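Local coordinates for protein Exo-poly-alpha-D-galacturonosidase (Thermotoga maritima, PDB 3JUR) that probably hydrolyses the alpha-1,4 linkages of polygalacturonate from the chain end, as a tetrameric beta-helical glycoside hydrolase of family 28, at residues D[214-220]-D[239-245]; D[245-251]-D[278-284]; D[264-268]-D[307-312]. All blocks are in the same frame, centred on the assembly; numbering follows the deposited sequence.

Contact 1: residues D[214-220]-D[239-245]. Unlike the reference sequence in segment 214-220: I216 (reference Val).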
# COMPACT_ATOMS: atom_id res chain seq x y z
N TRP D 214 -9.69 41.97 -7.17
CA TRP D 214 -10.44 41.05 -6.31
C TRP D 214 -11.94 41.17 -6.56
O TRP D 214 -12.47 42.29 -6.72
CB TRP D 214 -10.15 41.27 -4.82
CG TRP D 214 -8.70 41.15 -4.41
CD1 TRP D 214 -7.64 40.80 -5.19
CD2 TRP D 214 -8.16 41.36 -3.09
NE1 TRP D 214 -6.48 40.79 -4.45
CE2 TRP D 214 -6.77 41.13 -3.16
CE3 TRP D 214 -8.73 41.74 -1.86
CZ2 TRP D 214 -5.93 41.26 -2.04
CZ3 TRP D 214 -7.90 41.85 -0.75
CH2 TRP D 214 -6.52 41.62 -0.85
N CYS D 215 -12.64 40.03 -6.61
CA CYS D 215 -14.02 40.01 -7.08
C CYS D 215 -15.02 40.37 -5.98
O CYS D 215 -15.77 41.34 -6.13
CB CYS D 215 -14.38 38.68 -7.74
SG CYS D 215 -13.44 38.34 -9.27
N ILE D 216 -15.01 39.62 -4.89
CA ILE D 216 -15.88 39.93 -3.75
C ILE D 216 -15.05 40.18 -2.49
O ILE D 216 -14.39 39.27 -1.97
CB ILE D 216 -16.93 38.84 -3.52
CG1 ILE D 216 -17.82 38.72 -4.76
CG2 ILE D 216 -17.76 39.17 -2.27
CD1 ILE D 216 -19.03 37.83 -4.59
N HIS D 217 -15.12 41.41 -2.00
CA HIS D 217 -14.20 41.87 -0.96
C HIS D 217 -14.93 42.51 0.23
O HIS D 217 -14.99 43.74 0.34
CB HIS D 217 -13.16 42.83 -1.58
CG HIS D 217 -12.02 43.17 -0.67
ND1 HIS D 217 -11.20 44.26 -0.89
CD2 HIS D 217 -11.56 42.58 0.46
CE1 HIS D 217 -10.29 44.32 0.06
NE2 HIS D 217 -10.48 43.31 0.89
N PRO D 218 -15.49 41.67 1.14
CA PRO D 218 -16.03 42.23 2.37
C PRO D 218 -14.91 42.54 3.35
O PRO D 218 -14.00 41.72 3.53
CB PRO D 218 -16.94 41.12 2.91
CG PRO D 218 -16.45 39.86 2.29
CD PRO D 218 -15.63 40.20 1.08
N VAL D 219 -14.98 43.72 3.96
CA VAL D 219 -13.93 44.20 4.85
C VAL D 219 -14.55 44.67 6.16
O VAL D 219 -15.52 45.43 6.14
CB VAL D 219 -13.12 45.38 4.23
CG1 VAL D 219 -11.98 45.82 5.14
CG2 VAL D 219 -12.59 45.02 2.84
N LEU D 220 -14.00 44.20 7.27
CA LEU D 220 -14.42 44.61 8.61
C LEU D 220 -15.93 44.48 8.78
O LEU D 220 -16.58 45.30 9.44
CB LEU D 220 -13.92 46.02 8.93
CG LEU D 220 -12.41 46.20 9.09
CD1 LEU D 220 -12.03 47.66 8.96
CD2 LEU D 220 -11.95 45.63 10.43
N ASP D 239 -8.77 37.33 -7.42
CA ASP D 239 -9.25 36.53 -6.30
C ASP D 239 -10.77 36.46 -6.36
O ASP D 239 -11.42 37.44 -6.73
CB ASP D 239 -8.85 37.17 -4.96
CG ASP D 239 -7.34 37.28 -4.75
OD1 ASP D 239 -6.55 37.09 -5.70
OD2 ASP D 239 -6.94 37.56 -3.60
N GLY D 240 -11.34 35.32 -5.98
CA GLY D 240 -12.80 35.15 -6.00
C GLY D 240 -13.46 35.87 -4.84
O GLY D 240 -14.16 36.87 -5.02
N ILE D 241 -13.22 35.36 -3.63
CA ILE D 241 -13.76 35.96 -2.42
C ILE D 241 -12.65 36.15 -1.38
O ILE D 241 -11.97 35.17 -1.02
CB ILE D 241 -14.93 35.13 -1.82
CG1 ILE D 241 -16.04 34.92 -2.86
CG2 ILE D 241 -15.47 35.82 -0.57
CD1 ILE D 241 -17.10 33.91 -2.44
N ASP D 242 -12.50 37.40 -0.93
CA ASP D 242 -11.50 37.79 0.06
C ASP D 242 -12.11 38.33 1.36
O ASP D 242 -12.21 39.54 1.53
CB ASP D 242 -10.60 38.90 -0.50
CG ASP D 242 -9.92 38.50 -1.77
OD1 ASP D 242 -8.70 38.26 -1.71
OD2 ASP D 242 -10.60 38.44 -2.83
N PRO D 243 -12.52 37.44 2.28
CA PRO D 243 -13.00 37.94 3.57
C PRO D 243 -11.85 38.55 4.36
O PRO D 243 -10.91 37.83 4.76
CB PRO D 243 -13.51 36.67 4.28
CG PRO D 243 -13.67 35.65 3.20
CD PRO D 243 -12.61 35.97 2.19
N GLU D 244 -11.90 39.87 4.58
CA GLU D 244 -10.83 40.58 5.25
C GLU D 244 -11.28 41.24 6.56
O GLU D 244 -12.09 42.18 6.54
CB GLU D 244 -10.17 41.61 4.31
CG GLU D 244 -8.93 42.25 4.90
CD GLU D 244 -7.96 42.79 3.86
OE1 GLU D 244 -6.77 42.95 4.24
OE2 GLU D 244 -8.35 43.07 2.70
N SER D 245 -10.74 40.75 7.67
CA SER D 245 -11.16 41.12 9.04
C SER D 245 -12.67 40.97 9.26
O SER D 245 -13.29 41.80 9.93
CB SER D 245 -10.67 42.52 9.43
OG SER D 245 -9.27 42.54 9.61
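W214 spreads its indole over the carboxylates of D239 and D242, on one face of the ring. The D242 carboxylate stacks almost parallel to the indole, the two planes 3° apart. D242 OD1 sits over the ring centre, 3.4 Å from W214 CD2. D239 lies alongside W214, and its CB makes a CH-pi contact with the five-membered ring. D239 OD2 and D242 OD1 are 2.7 Å apart.

The polar side-chain bond joins H217 to E244. H217 NE2 donates to E244 OE2 at 2.8 Å, close to the imidazole plane, and meets the anti lone pair of the carboxylate. H217 has CG anti to its backbone N (chi1 -169°), which swings the ring across to E244. S191 OG binds the other ring nitrogen, ND1, so both ring nitrogens have a partner.

Backbone bonds tie the two segments side by side in the same direction, as in neighbouring coils of a parallel beta-helix. D242 N to I216 O is 2.9 Å, and E244 N to P218 O is 3.0 Å. On the other side of the backbone, I216 CB packs on I241 CG1 at 4.1 Å.

The bond to E244 at NE2 and the bond to S191 at ND1 together limit the turning of the imidazole. The contact thus gathers two acid groups against the indole face and a third at the histidine, all within the buried interior.

Contact 2: residues D[245-251]-D[278-284]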
# COMPACT_ATOMS: atom_id res chain seq x y z
N SER D 245 -10.74 40.75 7.67
CA SER D 245 -11.16 41.12 9.04
C SER D 245 -12.67 40.97 9.26
O SER D 245 -13.29 41.80 9.93
CB SER D 245 -10.67 42.52 9.43
OG SER D 245 -9.27 42.54 9.61
N CYS D 246 -13.25 39.93 8.68
CA CYS D 246 -14.68 39.64 8.80
C CYS D 246 -14.96 38.60 9.87
O CYS D 246 -14.12 37.76 10.17
CB CYS D 246 -15.25 39.18 7.46
SG CYS D 246 -15.29 40.51 6.25
N LYS D 247 -16.16 38.67 10.44
CA LYS D 247 -16.59 37.77 11.50
C LYS D 247 -17.98 37.21 11.18
O LYS D 247 -18.89 37.97 10.84
CB LYS D 247 -16.61 38.51 12.85
CG LYS D 247 -16.79 37.61 14.06
CD LYS D 247 -16.74 38.38 15.37
CE LYS D 247 -16.99 37.46 16.56
NZ LYS D 247 -16.82 38.13 17.89
N TYR D 248 -18.14 35.90 11.31
CA TYR D 248 -19.40 35.19 11.01
C TYR D 248 -19.78 35.34 9.55
O TYR D 248 -20.56 36.22 9.17
CB TYR D 248 -20.56 35.64 11.92
CG TYR D 248 -20.31 35.44 13.39
CD1 TYR D 248 -20.06 34.18 13.91
CD2 TYR D 248 -20.37 36.52 14.27
CE1 TYR D 248 -19.85 33.99 15.27
CE2 TYR D 248 -20.16 36.35 15.64
CZ TYR D 248 -19.89 35.08 16.13
OH TYR D 248 -19.67 34.88 17.47
N MET D 249 -19.21 34.47 8.73
CA MET D 249 -19.44 34.48 7.30
C MET D 249 -19.67 33.07 6.80
O MET D 249 -19.02 32.12 7.26
CB MET D 249 -18.25 35.13 6.59
CG MET D 249 -18.39 35.23 5.08
SD MET D 249 -17.17 36.37 4.40
CE MET D 249 -17.32 36.03 2.67
N LEU D 250 -20.59 32.95 5.85
CA LEU D 250 -20.86 31.70 5.16
C LEU D 250 -20.66 31.87 3.66
O LEU D 250 -21.16 32.82 3.06
CB LEU D 250 -22.29 31.22 5.46
CG LEU D 250 -22.85 30.04 4.65
CD1 LEU D 250 -22.05 28.75 4.91
CD2 LEU D 250 -24.33 29.85 4.96
N ILE D 251 -19.90 30.96 3.08
CA ILE D 251 -19.70 30.88 1.63
C ILE D 251 -20.08 29.46 1.25
O ILE D 251 -19.41 28.51 1.65
CB ILE D 251 -18.23 31.15 1.21
CG1 ILE D 251 -17.76 32.53 1.69
CG2 ILE D 251 -18.08 31.01 -0.31
CD1 ILE D 251 -16.23 32.73 1.67
N VAL D 278 -7.95 43.51 13.96
CA VAL D 278 -9.20 42.75 13.92
C VAL D 278 -8.99 41.50 13.07
O VAL D 278 -8.61 41.60 11.91
CB VAL D 278 -10.40 43.59 13.38
CG1 VAL D 278 -11.64 42.71 13.23
CG2 VAL D 278 -10.69 44.77 14.31
N PRO D 279 -9.22 40.31 13.66
CA PRO D 279 -9.00 39.08 12.91
C PRO D 279 -10.18 38.75 12.00
O PRO D 279 -11.27 39.25 12.23
CB PRO D 279 -8.86 38.02 14.00
CG PRO D 279 -9.63 38.55 15.17
CD PRO D 279 -9.66 40.05 15.05
N SER D 280 -9.94 37.95 10.96
CA SER D 280 -11.04 37.22 10.33
C SER D 280 -11.25 35.97 11.16
O SER D 280 -10.28 35.28 11.50
CB SER D 280 -10.71 36.83 8.89
OG SER D 280 -11.18 37.79 7.96
N GLU D 281 -12.50 35.69 11.50
CA GLU D 281 -12.82 34.57 12.38
C GLU D 281 -14.26 34.10 12.19
O GLU D 281 -15.15 34.89 11.85
CB GLU D 281 -12.54 34.91 13.85
CG GLU D 281 -13.31 36.11 14.38
CD GLU D 281 -13.05 36.40 15.85
OE1 GLU D 281 -13.39 37.52 16.30
OE2 GLU D 281 -12.52 35.50 16.54
N TYR D 282 -14.48 32.81 12.43
CA TYR D 282 -15.79 32.18 12.29
C TYR D 282 -16.29 32.30 10.85
O TYR D 282 -17.32 32.92 10.58
CB TYR D 282 -16.78 32.76 13.31
CG TYR D 282 -16.46 32.39 14.74
CD1 TYR D 282 -16.41 31.05 15.14
CD2 TYR D 282 -16.23 33.37 15.71
CE1 TYR D 282 -16.13 30.70 16.46
CE2 TYR D 282 -15.95 33.03 17.04
CZ TYR D 282 -15.90 31.69 17.39
OH TYR D 282 -15.62 31.32 18.69
N ILE D 283 -15.51 31.73 9.94
CA ILE D 283 -15.81 31.70 8.51
C ILE D 283 -16.07 30.25 8.12
O ILE D 283 -15.23 29.37 8.37
CB ILE D 283 -14.63 32.24 7.63
CG1 ILE D 283 -13.97 33.50 8.22
CG2 ILE D 283 -15.09 32.46 6.17
CD1 ILE D 283 -14.84 34.73 8.28
N LEU D 284 -17.23 30.02 7.52
CA LEU D 284 -17.63 28.70 7.07
C LEU D 284 -17.67 28.68 5.54
O LEU D 284 -18.36 29.48 4.92
CB LEU D 284 -18.99 28.31 7.67
CG LEU D 284 -19.60 26.95 7.31
CD1 LEU D 284 -18.69 25.79 7.77
CD2 LEU D 284 -20.98 26.82 7.93
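K247 runs beside E281, the two side chains leaving bridged parallel backbones in much the same direction. The K247 chain is extended throughout. Its CB lies 4.0 Å from E281 O. CG then meets E281 CG at 3.8 Å. CD and CE pass along E281 OE1, and CE also reaches the edge of the Y282 ring. At the tip, K247 NZ forms a long salt bridge with E281 OE1 (3.8 Å). E281 OE2 is held by a salt bridge from R310, so the carboxylate joins two basic side chains.

Y248 and Y282 also lie side by side. Their rings are nearly parallel, 11° apart, but displaced so far that little of one lies over the other. Y248 CD1 touches Y282 CB at 3.6 Å. On the other side of the sheet, I283 CD1 packs against M249 CB at 3.8 Å. Back on the face of K247 and E281, the methyls L250 CD1 and L284 CD2 meet at 3.7 Å.

The backbones keep a parallel ladder, with L284 N bonded to M249 O at 2.8 Å. At the opposite end, S245 OG donates to V278 O at 2.6 Å.

The chain turns a corner at Y248, as strands of a parallel beta-helix do between faces. Strand 224-233 flanks this pair on the 245-251 side, and strand 309-320 on the 278-284 side. Helix 6-16 covers Y282 and L284, and Y248 OH is hydrogen-bonded to E13 OE2 of that helix.

Contact 3: residues D[264-268]-D[307-312]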
# COMPACT_ATOMS: atom_id res chain seq x y z
N VAL D 264 -9.96 33.36 -0.16
CA VAL D 264 -8.76 33.82 0.54
C VAL D 264 -9.12 34.61 1.78
O VAL D 264 -9.64 35.71 1.67
CB VAL D 264 -7.93 34.82 -0.30
CG1 VAL D 264 -6.46 34.54 -0.11
CG2 VAL D 264 -8.35 34.81 -1.76
N ILE D 265 -8.77 34.09 2.95
CA ILE D 265 -9.10 34.78 4.18
C ILE D 265 -7.93 35.64 4.64
O ILE D 265 -6.79 35.17 4.71
CB ILE D 265 -9.57 33.80 5.25
CG1 ILE D 265 -10.77 33.01 4.72
CG2 ILE D 265 -9.97 34.55 6.52
CD1 ILE D 265 -10.92 31.67 5.32
N LYS D 266 -8.24 36.91 4.92
CA LYS D 266 -7.24 37.95 5.20
C LYS D 266 -7.64 38.81 6.39
O LYS D 266 -8.75 38.65 6.93
CB LYS D 266 -7.01 38.82 3.95
CG LYS D 266 -6.62 38.06 2.69
CD LYS D 266 -6.46 39.00 1.51
CE LYS D 266 -6.14 38.24 0.22
NZ LYS D 266 -4.75 37.73 0.18
N SER D 267 -6.75 39.70 6.83
CA SER D 267 -7.00 40.60 7.96
C SER D 267 -5.98 41.74 8.07
O SER D 267 -5.60 42.16 9.17
CB SER D 267 -7.08 39.83 9.29
OG SER D 267 -5.87 39.14 9.55
N GLY D 268 -5.55 42.25 6.92
CA GLY D 268 -4.62 43.38 6.89
C GLY D 268 -3.16 42.97 6.82
O GLY D 268 -2.79 41.85 7.19
N GLY D 307 -3.74 40.78 11.26
CA GLY D 307 -4.76 40.94 12.29
C GLY D 307 -5.15 39.62 12.93
O GLY D 307 -5.86 39.60 13.94
N GLY D 308 -4.68 38.52 12.35
CA GLY D 308 -5.03 37.18 12.81
C GLY D 308 -6.11 36.54 11.96
O GLY D 308 -6.97 37.24 11.40
N VAL D 309 -6.05 35.22 11.84
CA VAL D 309 -7.12 34.41 11.24
C VAL D 309 -7.29 33.18 12.13
O VAL D 309 -6.33 32.46 12.41
CB VAL D 309 -6.80 33.98 9.77
CG1 VAL D 309 -7.94 33.12 9.20
CG2 VAL D 309 -6.54 35.20 8.86
N ARG D 310 -8.52 32.95 12.58
CA ARG D 310 -8.80 31.80 13.45
C ARG D 310 -10.20 31.27 13.19
O ARG D 310 -11.05 32.00 12.67
CB ARG D 310 -8.64 32.17 14.94
CG ARG D 310 -9.45 33.37 15.38
CD ARG D 310 -9.90 33.25 16.82
NE ARG D 310 -8.97 33.87 17.75
CZ ARG D 310 -9.25 34.91 18.54
NH1 ARG D 310 -10.46 35.47 18.53
NH2 ARG D 310 -8.32 35.40 19.35
N ASN D 311 -10.44 30.01 13.56
CA ASN D 311 -11.76 29.38 13.48
C ASN D 311 -12.39 29.46 12.10
O ASN D 311 -13.42 30.10 11.89
CB ASN D 311 -12.68 29.91 14.57
CG ASN D 311 -12.13 29.66 15.96
OD1 ASN D 311 -11.59 28.59 16.23
ND2 ASN D 311 -12.26 30.65 16.84
N VAL D 312 -11.73 28.80 11.16
CA VAL D 312 -12.22 28.72 9.80
C VAL D 312 -12.46 27.25 9.51
O VAL D 312 -11.58 26.41 9.73
CB VAL D 312 -11.18 29.28 8.80
CG1 VAL D 312 -11.63 29.02 7.37
CG2 VAL D 312 -10.96 30.77 9.04
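I265 and V312 meet end to end, with I265 CD1 only 3.4 Å from V312 CG1. This is tighter than usual for two methyl carbons. The other branch of I265, CG2, touches V309 CG1 at 3.7 Å. I265 has CG1 anti to its carbonyl carbon and CG2 anti to its backbone N (chi1 -57°). The two branches therefore diverge, one to each valine. I301 of strand 299-301 and I341 of strand 337-349 add to this apolar patch.

The polar contacts gather round S267. With chi1 at 60° its hydroxyl faces the G307-G308 loop. S267 OG donates to G308 O at 2.9 Å. The hydroxyl approaches from above the carbonyl plane, 53° out of it. G307 N gives two weak bonds, one to S267 O at 3.1 Å and one to S267 OG at 3.2 Å.

Three glycines line this polar end. G307 brings its backbone close to S267. G268 and G308 both take up positive phi, G268 just after the serine and G308 just before V309.

The contact joins the end of strand 263-265 to the loop leading into strand 309-320, on different faces of the beta-helix. The apolar part is interior packing. One serine hydroxyl, as donor and as weak acceptor, serves the buried peptide groups where the chain turns into strand 309-320.

All three contacts lie in neighbouring coils of the right-handed parallel beta-helix expected of family 28. Contact 1 closes at S245, where contact 2 opens. Contacts 2 and 3 interleave in sequence. Their centres are about 7 Å apart, while the centre of contact 1 lies about 11 Å from each of theirs. S280 OG of contact 2 lies within bonding distance of K266 O and P243 O, which probably share its proton, so it touches all three. E281 and R310 form a salt bridge between contacts 2 and 3, whose strands 280-291 and 309-320 are neighbours. P243 O also receives K266 N. Successive coils are thus cross-linked through backbone and buried polar side chains.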